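Local coordinates for protein triacylglycerol lipase (Clostridium botulinum, PDB 5AH1) that hydrolyses synthetic polyesters and probably triacylglycerols, as a zinc-binding esterase of the alpha/beta-hydrolase fold, at residues Thr226-Asn231 against Pro382-Val387; Trp331-Thr336 against Ile422-Met427; His344-Ile349 against Thr359-Gly364. All coordinates share one frame; numbering follows the deposited sequence.

Contact 1 (Thr226-Asn231 against Pro382-Val387); sequences TISTPN and PNDGVV
The carboxylate of D384 brings OD2 to S228, 3.8 Å from S228 CB. Its other oxygen is gripped by its own loop. V387 N and V386 N reach D384 OD1 from opposite faces of the plane, each at 2.9 Å. V387 N comes on the syn side, 25° out of plane, while V386 N is nearly in line with the C-O bond. The V386 N bond closes an Asx turn and the V387 N bond an Asx motif. Together they would hold the carboxylate's rotation. Outside the loop, D384 OD2 bonds to T333 OG1 and H426 ND1.

The rest is van der Waals packing of V387 on P230 and on backbone carbonyls. V387 CG1, anti to the backbone N (chi1 -179°), lies 3.7 Å from the CA of P230, the centre of an inverse gamma turn. V387 CG2 lies 3.7 Å from S228 O. That carbonyl oxygen is buried and has no hydrogen-bond partner in the model, though H426 packs on it.

The chemistry fits the acid-histidine end of an alpha/beta-hydrolase triad. D384 and H426 are probably two members, with S182 of the GxSxG elbow the likely nucleophile. D384 and S228 do not bond each other but share T333 OG1.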
loop_
_atom_site.group_PDB
_atom_site.type_symbol
_atom_site.label_atom_id
_atom_site.label_comp_id
_atom_site.label_asym_id
_atom_site.label_seq_id
_atom_site.Cartn_x
_atom_site.Cartn_y
_atom_site.Cartn_z
ATOM N N THR A 226 0.726 -8.654 -0.573
ATOM C CA THR A 226 0.643 -7.375 -1.279
ATOM C C THR A 226 -0.499 -7.438 -2.282
ATOM O O THR A 226 -0.720 -8.463 -2.921
ATOM C CB THR A 226 1.989 -6.970 -1.956
ATOM O OG1 THR A 226 2.256 -7.774 -3.114
ATOM C CG2 THR A 226 3.137 -7.080 -0.988
ATOM N N ILE A 227 -1.256 -6.345 -2.366
ATOM C CA ILE A 227 -2.409 -6.233 -3.247
ATOM C C ILE A 227 -2.257 -4.917 -4.007
ATOM O O ILE A 227 -2.228 -3.851 -3.406
ATOM C CB ILE A 227 -3.742 -6.247 -2.458
ATOM C CG1 ILE A 227 -3.868 -7.490 -1.575
ATOM C CG2 ILE A 227 -4.915 -6.137 -3.429
ATOM C CD1 ILE A 227 -5.153 -7.491 -0.736
ATOM N N SER A 228 -2.143 -5.011 -5.326
ATOM C CA SER A 228 -1.990 -3.827 -6.180
ATOM C C SER A 228 -0.739 -3.020 -5.836
ATOM O O SER A 228 -0.705 -1.791 -5.967
ATOM C CB SER A 228 -3.213 -2.913 -6.068
ATOM O OG SER A 228 -4.432 -3.635 -6.147
ATOM N N THR A 229 0.300 -3.710 -5.398
ATOM C CA THR A 229 1.470 -3.035 -4.846
ATOM C C THR A 229 2.525 -2.736 -5.920
ATOM O O THR A 229 2.840 -3.605 -6.736
ATOM C CB THR A 229 2.100 -3.886 -3.731
ATOM O OG1 THR A 229 1.187 -3.934 -2.637
ATOM C CG2 THR A 229 3.446 -3.333 -3.235
ATOM N N PRO A 230 3.081 -1.514 -5.905
ATOM C CA PRO A 230 4.204 -1.190 -6.796
ATOM C C PRO A 230 5.509 -1.801 -6.283
ATOM O O PRO A 230 6.402 -1.113 -5.805
ATOM C CB PRO A 230 4.245 0.329 -6.752
ATOM C CG PRO A 230 3.772 0.662 -5.364
ATOM C CD PRO A 230 2.695 -0.360 -5.067
ATOM N N ASN A 231 5.611 -3.122 -6.348
ATOM C CA ASN A 231 6.807 -3.779 -5.851
ATOM C C ASN A 231 8.063 -3.404 -6.654
ATOM O O ASN A 231 9.174 -3.431 -6.114
ATOM C CB ASN A 231 6.620 -5.295 -5.800
ATOM C CG ASN A 231 5.796 -5.760 -4.598
ATOM O OD1 ASN A 231 6.122 -5.443 -3.459
ATOM N ND2 ASN A 231 4.749 -6.541 -4.853
ATOM N N PRO A 382 0.351 -2.335 -19.424
ATOM C CA PRO A 382 -0.890 -2.693 -18.720
ATOM C C PRO A 382 -0.873 -2.209 -17.276
ATOM O O PRO A 382 0.158 -2.280 -16.592
ATOM C CB PRO A 382 -0.921 -4.227 -18.809
ATOM C CG PRO A 382 -0.134 -4.533 -20.067
ATOM C CD PRO A 382 0.971 -3.504 -20.073
ATOM N N ASN A 383 -2.020 -1.747 -16.796
ATOM C CA ASN A 383 -2.081 -1.205 -15.441
ATOM C C ASN A 383 -3.502 -1.253 -14.876
ATOM O O ASN A 383 -4.426 -1.743 -15.532
ATOM C CB ASN A 383 -1.460 0.211 -15.409
ATOM C CG ASN A 383 -2.258 1.229 -16.198
ATOM O OD1 ASN A 383 -3.276 1.739 -15.720
ATOM N ND2 ASN A 383 -1.808 1.528 -17.419
ATOM N N ASP A 384 -3.642 -0.778 -13.642
ATOM C CA ASP A 384 -4.935 -0.748 -12.948
ATOM C C ASP A 384 -5.408 0.678 -12.672
ATOM O O ASP A 384 -6.296 0.897 -11.839
ATOM C CB ASP A 384 -4.878 -1.551 -11.639
ATOM C CG ASP A 384 -3.974 -0.916 -10.594
ATOM O OD1 ASP A 384 -3.415 0.181 -10.859
ATOM O OD2 ASP A 384 -3.788 -1.524 -9.520
ATOM N N GLY A 385 -4.795 1.638 -13.367
ATOM C CA GLY A 385 -5.068 3.052 -13.172
ATOM C C GLY A 385 -4.005 3.766 -12.352
ATOM O O GLY A 385 -3.867 4.994 -12.439
ATOM N N VAL A 386 -3.251 3.016 -11.547
ATOM C CA VAL A 386 -2.263 3.595 -10.632
ATOM C C VAL A 386 -0.906 2.894 -10.701
ATOM O O VAL A 386 0.124 3.569 -10.656
ATOM C CB VAL A 386 -2.805 3.648 -9.175
ATOM C CG1 VAL A 386 -1.802 4.267 -8.238
ATOM C CG2 VAL A 386 -4.102 4.424 -9.123
ATOM N N VAL A 387 -0.918 1.571 -10.833
ATOM C CA VAL A 387 0.305 0.776 -10.809
ATOM C C VAL A 387 0.374 -0.163 -12.006
ATOM O O VAL A 387 -0.576 -0.872 -12.309
ATOM C CB VAL A 387 0.423 -0.050 -9.499
ATOM C CG1 VAL A 387 1.696 -0.857 -9.470
ATOM C CG2 VAL A 387 0.360 0.873 -8.282
#

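Contact 2 (Trp331-Thr336 against Ile422-Met427); sequences WTTQAT and INTDHM. With K (potassium ion), chain C.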
loop_
_atom_site.group_PDB
_atom_site.type_symbol
_atom_site.label_atom_id
_atom_site.label_comp_id
_atom_site.label_asym_id
_atom_site.label_seq_id
_atom_site.Cartn_x
_atom_site.Cartn_y
_atom_site.Cartn_z
ATOM N N TRP A 331 -0.967 -10.120 -5.197
ATOM C CA TRP A 331 -2.176 -9.980 -5.988
ATOM C C TRP A 331 -2.036 -8.782 -6.915
ATOM O O TRP A 331 -1.645 -7.688 -6.480
ATOM C CB TRP A 331 -3.371 -9.793 -5.062
ATOM C CG TRP A 331 -3.599 -10.967 -4.172
ATOM C CD1 TRP A 331 -3.069 -11.177 -2.939
ATOM C CD2 TRP A 331 -4.400 -12.119 -4.471
ATOM N NE1 TRP A 331 -3.498 -12.386 -2.444
ATOM C CE2 TRP A 331 -4.323 -12.983 -3.361
ATOM C CE3 TRP A 331 -5.174 -12.500 -5.574
ATOM C CZ2 TRP A 331 -5.002 -14.204 -3.315
ATOM C CZ3 TRP A 331 -5.837 -13.701 -5.532
ATOM C CH2 TRP A 331 -5.760 -14.542 -4.405
ATOM N N THR A 332 -2.343 -9.021 -8.190
ATOM C CA THR A 332 -2.228 -8.048 -9.269
ATOM C C THR A 332 -3.629 -7.674 -9.757
ATOM O O THR A 332 -4.439 -8.564 -10.057
ATOM C CB THR A 332 -1.433 -8.651 -10.455
ATOM O OG1 THR A 332 -0.099 -8.965 -10.026
ATOM C CG2 THR A 332 -1.381 -7.680 -11.632
ATOM N N THR A 333 -3.906 -6.375 -9.794
ATOM C CA THR A 333 -5.124 -5.846 -10.386
ATOM C C THR A 333 -4.822 -5.288 -11.768
ATOM O O THR A 333 -3.741 -4.728 -11.996
ATOM C CB THR A 333 -5.750 -4.754 -9.484
ATOM O OG1 THR A 333 -4.715 -3.986 -8.847
ATOM C CG2 THR A 333 -6.610 -5.379 -8.402
ATOM N N GLN A 334 -5.788 -5.411 -12.675
ATOM C CA GLN A 334 -5.675 -4.874 -14.032
ATOM C C GLN A 334 -7.024 -4.330 -14.473
ATOM O O GLN A 334 -8.043 -4.971 -14.230
ATOM C CB GLN A 334 -5.226 -5.960 -15.009
ATOM C CG GLN A 334 -5.211 -5.470 -16.454
ATOM C CD GLN A 334 -4.673 -6.477 -17.426
ATOM O OE1 GLN A 334 -4.175 -7.540 -17.050
ATOM N NE2 GLN A 334 -4.755 -6.139 -18.703
ATOM N N ALA A 335 -7.023 -3.168 -15.126
ATOM C CA ALA A 335 -8.257 -2.616 -15.677
ATOM C C ALA A 335 -8.017 -1.895 -17.010
ATOM O O ALA A 335 -8.818 -1.060 -17.428
ATOM C CB ALA A 335 -8.972 -1.708 -14.675
ATOM N N THR A 336 -6.929 -2.252 -17.686
ATOM C CA THR A 336 -6.659 -1.797 -19.043
ATOM C C THR A 336 -6.767 -2.927 -20.065
ATOM O O THR A 336 -6.743 -4.118 -19.724
ATOM C CB THR A 336 -5.250 -1.191 -19.170
ATOM O OG1 THR A 336 -4.270 -2.134 -18.745
ATOM C CG2 THR A 336 -5.120 0.076 -18.332
ATOM N N ILE A 422 -8.476 -9.521 -12.746
ATOM C CA ILE A 422 -8.762 -8.732 -13.938
ATOM C C ILE A 422 -10.046 -7.901 -13.786
ATOM O O ILE A 422 -10.843 -8.108 -12.864
ATOM C CB ILE A 422 -8.842 -9.608 -15.206
ATOM C CG1 ILE A 422 -9.933 -10.666 -15.060
ATOM C CG2 ILE A 422 -7.484 -10.261 -15.485
ATOM C CD1 ILE A 422 -10.197 -11.453 -16.313
ATOM N N ASN A 423 -10.229 -6.955 -14.706
ATOM C CA ASN A 423 -11.389 -6.068 -14.730
ATOM C C ASN A 423 -11.615 -5.359 -13.399
ATOM O O ASN A 423 -12.766 -5.143 -12.999
ATOM C CB ASN A 423 -12.648 -6.859 -15.104
ATOM C CG ASN A 423 -12.498 -7.597 -16.411
ATOM O OD1 ASN A 423 -11.943 -7.073 -17.375
ATOM N ND2 ASN A 423 -12.980 -8.833 -16.448
ATOM N N THR A 424 -10.529 -5.001 -12.717
ATOM C CA THR A 424 -10.594 -4.470 -11.364
ATOM C C THR A 424 -9.569 -3.366 -11.241
ATOM O O THR A 424 -8.373 -3.612 -11.397
ATOM C CB THR A 424 -10.297 -5.581 -10.347
ATOM O OG1 THR A 424 -11.251 -6.635 -10.510
ATOM C CG2 THR A 424 -10.356 -5.056 -8.927
ATOM N N ASP A 425 -10.022 -2.143 -10.994
ATOM C CA ASP A 425 -9.085 -1.032 -10.864
ATOM C C ASP A 425 -8.448 -0.972 -9.488
ATOM O O ASP A 425 -8.806 -1.714 -8.581
ATOM C CB ASP A 425 -9.671 0.322 -11.334
ATOM C CG ASP A 425 -10.642 0.989 -10.360
ATOM O OD1 ASP A 425 -10.455 0.983 -9.129
ATOM O OD2 ASP A 425 -11.600 1.603 -10.874
ATOM N N HIS A 426 -7.495 -0.052 -9.360
ATOM C CA HIS A 426 -6.656 0.044 -8.189
ATOM C C HIS A 426 -7.432 0.153 -6.877
ATOM O O HIS A 426 -7.017 -0.416 -5.879
ATOM C CB HIS A 426 -5.744 1.262 -8.349
ATOM C CG HIS A 426 -4.598 1.281 -7.389
ATOM N ND1 HIS A 426 -3.543 0.401 -7.480
ATOM C CD2 HIS A 426 -4.331 2.073 -6.326
ATOM C CE1 HIS A 426 -2.677 0.651 -6.513
ATOM N NE2 HIS A 426 -3.131 1.665 -5.801
ATOM N N MET A 427 -8.528 0.907 -6.894
ATOM C CA MET A 427 -9.306 1.165 -5.685
ATOM C C MET A 427 -10.454 0.152 -5.516
ATOM O O MET A 427 -10.898 -0.109 -4.390
ATOM C CB MET A 427 -9.823 2.612 -5.681
ATOM C CG MET A 427 -8.711 3.650 -5.624
ATOM S SD MET A 427 -9.259 5.295 -5.112
ATOM C CE MET A 427 -10.505 5.679 -6.334
HETATM K K K C . -13.878 0.649 -11.023
HETATM O O HOH W 1 -15.370 1.709 -12.630
HETATM O O HOH W 2 -14.566 2.696 -9.899
HETATM O O HOH W 3 -16.011 -0.366 -10.043
#
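I422 lies against Q334, with I422 C 3.6 Å from Q334 O. The I422 carbonyl is used within its own loop, where T424 OG1 donates to I422 O from above the carbonyl plane at 2.8 Å. This bond ties the turn.

N423 has a left-handed backbone conformation. Its OD1 bonds to Q348 NE2.

T424 carries the contact. T424 N donates to Q334 O at 2.9 Å and 167°, a nearly straight bond whose donor is tilted 32° from the carbonyl plane. The T424 methyl, anti to the backbone N, meets the T333 methyl, CG2 to CG2 at 3.8 Å, and the two side chains cross at about a right angle. T424 O lies 3.4 Å from T333 CB.

D425 packs its CB on A335 CB at 4.0 Å. D425 OD2 binds a potassium ion at 2.5 Å and also accepts from N353 N. Three waters, the carbonyl oxygen of P351 and the carboxylate of D428 also take part in that metal site. D425 OD1 accepts from M427 N in an Asx turn.

H426 follows, and H426 O accepts from H181 NE2.

Segment 331-336 links strand 327-331 of the parallel sheet to hairpin strand 336-338. Segment 422-427 follows strand 415-417, the neighbour of 327-331 in the parallel sheet, and precedes helix 437-448. The contact thus joins two loops beyond the ends of adjacent strands.

Contact 3 (His344-Ile349 against Thr359-Gly364); sequences HSVAQI and TANLMG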
loop_
_atom_site.group_PDB
_atom_site.type_symbol
_atom_site.label_atom_id
_atom_site.label_comp_id
_atom_site.label_asym_id
_atom_site.label_seq_id
_atom_site.Cartn_x
_atom_site.Cartn_y
_atom_site.Cartn_z
ATOM N N HIS A 344 -0.570 0.493 -27.331
ATOM C CA HIS A 344 -0.652 1.122 -26.017
ATOM C C HIS A 344 -1.765 0.472 -25.204
ATOM O O HIS A 344 -2.706 -0.082 -25.767
ATOM C CB HIS A 344 -0.938 2.612 -26.148
ATOM C CG HIS A 344 0.157 3.372 -26.822
ATOM N ND1 HIS A 344 -0.075 4.500 -27.578
ATOM C CD2 HIS A 344 1.494 3.166 -26.851
ATOM C CE1 HIS A 344 1.072 4.955 -28.048
ATOM N NE2 HIS A 344 2.040 4.163 -27.625
ATOM N N SER A 345 -1.647 0.535 -23.877
ATOM C CA SER A 345 -2.728 0.117 -22.981
ATOM C C SER A 345 -3.619 1.307 -22.661
ATOM O O SER A 345 -3.131 2.413 -22.413
ATOM C CB SER A 345 -2.198 -0.489 -21.683
ATOM O OG SER A 345 -1.682 -1.795 -21.885
ATOM N N VAL A 346 -4.922 1.070 -22.675
ATOM C CA VAL A 346 -5.919 2.097 -22.409
ATOM C C VAL A 346 -6.957 1.589 -21.426
ATOM O O VAL A 346 -7.161 0.383 -21.280
ATOM C CB VAL A 346 -6.617 2.553 -23.699
ATOM C CG1 VAL A 346 -5.597 3.127 -24.642
ATOM C CG2 VAL A 346 -7.351 1.404 -24.356
ATOM N N ALA A 347 -7.609 2.507 -20.726
ATOM C CA ALA A 347 -8.626 2.121 -19.755
ATOM C C ALA A 347 -9.742 1.292 -20.374
ATOM O O ALA A 347 -10.223 1.611 -21.467
ATOM C CB ALA A 347 -9.227 3.364 -19.139
ATOM N N GLN A 348 -10.147 0.228 -19.679
ATOM C CA GLN A 348 -11.390 -0.473 -19.988
ATOM C C GLN A 348 -12.564 0.341 -19.471
ATOM O O GLN A 348 -12.655 0.635 -18.283
ATOM C CB GLN A 348 -11.451 -1.841 -19.306
ATOM C CG GLN A 348 -10.415 -2.864 -19.748
ATOM C CD GLN A 348 -10.482 -4.115 -18.893
ATOM O OE1 GLN A 348 -9.739 -4.267 -17.933
ATOM N NE2 GLN A 348 -11.403 -4.995 -19.218
ATOM N N ILE A 349 -13.472 0.687 -20.371
ATOM C CA ILE A 349 -14.664 1.435 -20.007
ATOM C C ILE A 349 -15.632 0.511 -19.276
ATOM O O ILE A 349 -16.063 -0.505 -19.822
ATOM C CB ILE A 349 -15.336 2.035 -21.257
ATOM C CG1 ILE A 349 -14.312 2.822 -22.083
ATOM C CG2 ILE A 349 -16.522 2.915 -20.864
ATOM C CD1 ILE A 349 -13.586 3.909 -21.307
ATOM N N THR A 359 -4.481 8.704 -15.997
ATOM C CA THR A 359 -3.338 8.046 -15.397
ATOM C C THR A 359 -3.082 6.705 -16.087
ATOM O O THR A 359 -1.937 6.380 -16.415
ATOM C CB THR A 359 -3.531 7.873 -13.885
ATOM O OG1 THR A 359 -4.787 7.238 -13.635
ATOM C CG2 THR A 359 -3.519 9.232 -13.192
ATOM N N ALA A 360 -4.135 5.925 -16.315
ATOM C CA ALA A 360 -4.008 4.659 -17.032
ATOM C C ALA A 360 -3.480 4.878 -18.439
ATOM O O ALA A 360 -2.637 4.136 -18.915
ATOM C CB ALA A 360 -5.346 3.956 -17.094
ATOM N N ASN A 361 -3.990 5.900 -19.114
ATOM C CA ASN A 361 -3.611 6.118 -20.499
ATOM C C ASN A 361 -2.173 6.637 -20.601
ATOM O O ASN A 361 -1.445 6.249 -21.515
ATOM C CB ASN A 361 -4.639 7.016 -21.194
ATOM C CG ASN A 361 -6.023 6.346 -21.266
ATOM O OD1 ASN A 361 -6.137 5.117 -21.137
ATOM N ND2 ASN A 361 -7.072 7.148 -21.437
ATOM N N LEU A 362 -1.744 7.490 -19.675
ATOM C CA LEU A 362 -0.348 7.924 -19.704
ATOM C C LEU A 362 0.628 6.799 -19.371
ATOM O O LEU A 362 1.622 6.627 -20.056
ATOM C CB LEU A 362 -0.116 9.158 -18.813
ATOM C CG LEU A 362 -0.658 10.487 -19.369
ATOM C CD1 LEU A 362 -0.105 11.646 -18.590
ATOM C CD2 LEU A 362 -0.376 10.696 -20.874
ATOM N N MET A 363 0.355 6.023 -18.330
ATOM C CA MET A 363 1.196 4.870 -18.059
ATOM C C MET A 363 1.167 3.892 -19.236
ATOM O O MET A 363 2.156 3.241 -19.540
ATOM C CB MET A 363 0.717 4.122 -16.817
ATOM C CG MET A 363 1.208 4.677 -15.500
ATOM S SD MET A 363 0.749 3.608 -14.101
ATOM C CE MET A 363 -0.916 4.096 -14.027
ATOM N N GLY A 364 0.012 3.796 -19.888
ATOM C CA GLY A 364 -0.195 2.838 -20.959
ATOM C C GLY A 364 0.565 3.138 -22.238
ATOM O O GLY A 364 0.514 2.348 -23.183
HETATM O O HOH W 4 -2.248 4.688 -23.602
#
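N361 holds CG anti to its carbonyl carbon, beside the backbone N (chi1 -64°), which places OD1 at A347 N. A347 N donates to N361 OD1 at 3.0 Å and 155°, in the plane of the amide carbonyl. N361 OD1 also comes within 3.3 Å of V346 CA.

The second direct bond is made at the end of the helix. S345 N donates to G364 O at 2.9 Å, with the donor tilted somewhat from the carbonyl plane. H344 CB also touches G364 O. In return, G364 CA gives a CH-O contact of 3.3 Å to S345 O. G364 has no side chain, which lets the strand carbonyl come this close. G364 N still bonds to A360 O, so the turn stays tied to the helix.

A water lies between these links. Water 4 donates to S345 O and to N361 O, at 2.7 Å each, and bridges the two backbones. Further along, A347 CB faces A360 CB at 4.4 Å.

The axes of strand 345-347 and of helix residues 359-363 run antiparallel, at 177°, and approach to 6.6 Å. S345 N and A347 N point to the helix, while V346 bonds to K337 on the other side. This is the outer edge of a two-stranded antiparallel hairpin, 336-338 with 345-347. A helix end and an asparagine take the bonds that a third strand would take.

How the contacts relate
Contact 1 is fully buried, its centre about 9 Å from the chain centre. Contact 2 is partly buried, and contact 3 lies farthest out, its centre about 21 Å from the chain centre. Their chemistry shifts accordingly: van der Waals packing and a gripped carboxylate in contact 1, one backbone bond and a metal ligand in contact 2, and direct and water-bridged bonds in contact 3. Contacts 1 and 2 share the hydroxyl of T333, while T359 and A360 of contact 3 bond to G385 and N383. Segments 331-336 and 344-349 are joined by a backbone bond between A335 and Q348. Contacts 1 and 2 hold the probable acid and histidine of the active site; contact 3 lies farther out, against loop 382-387.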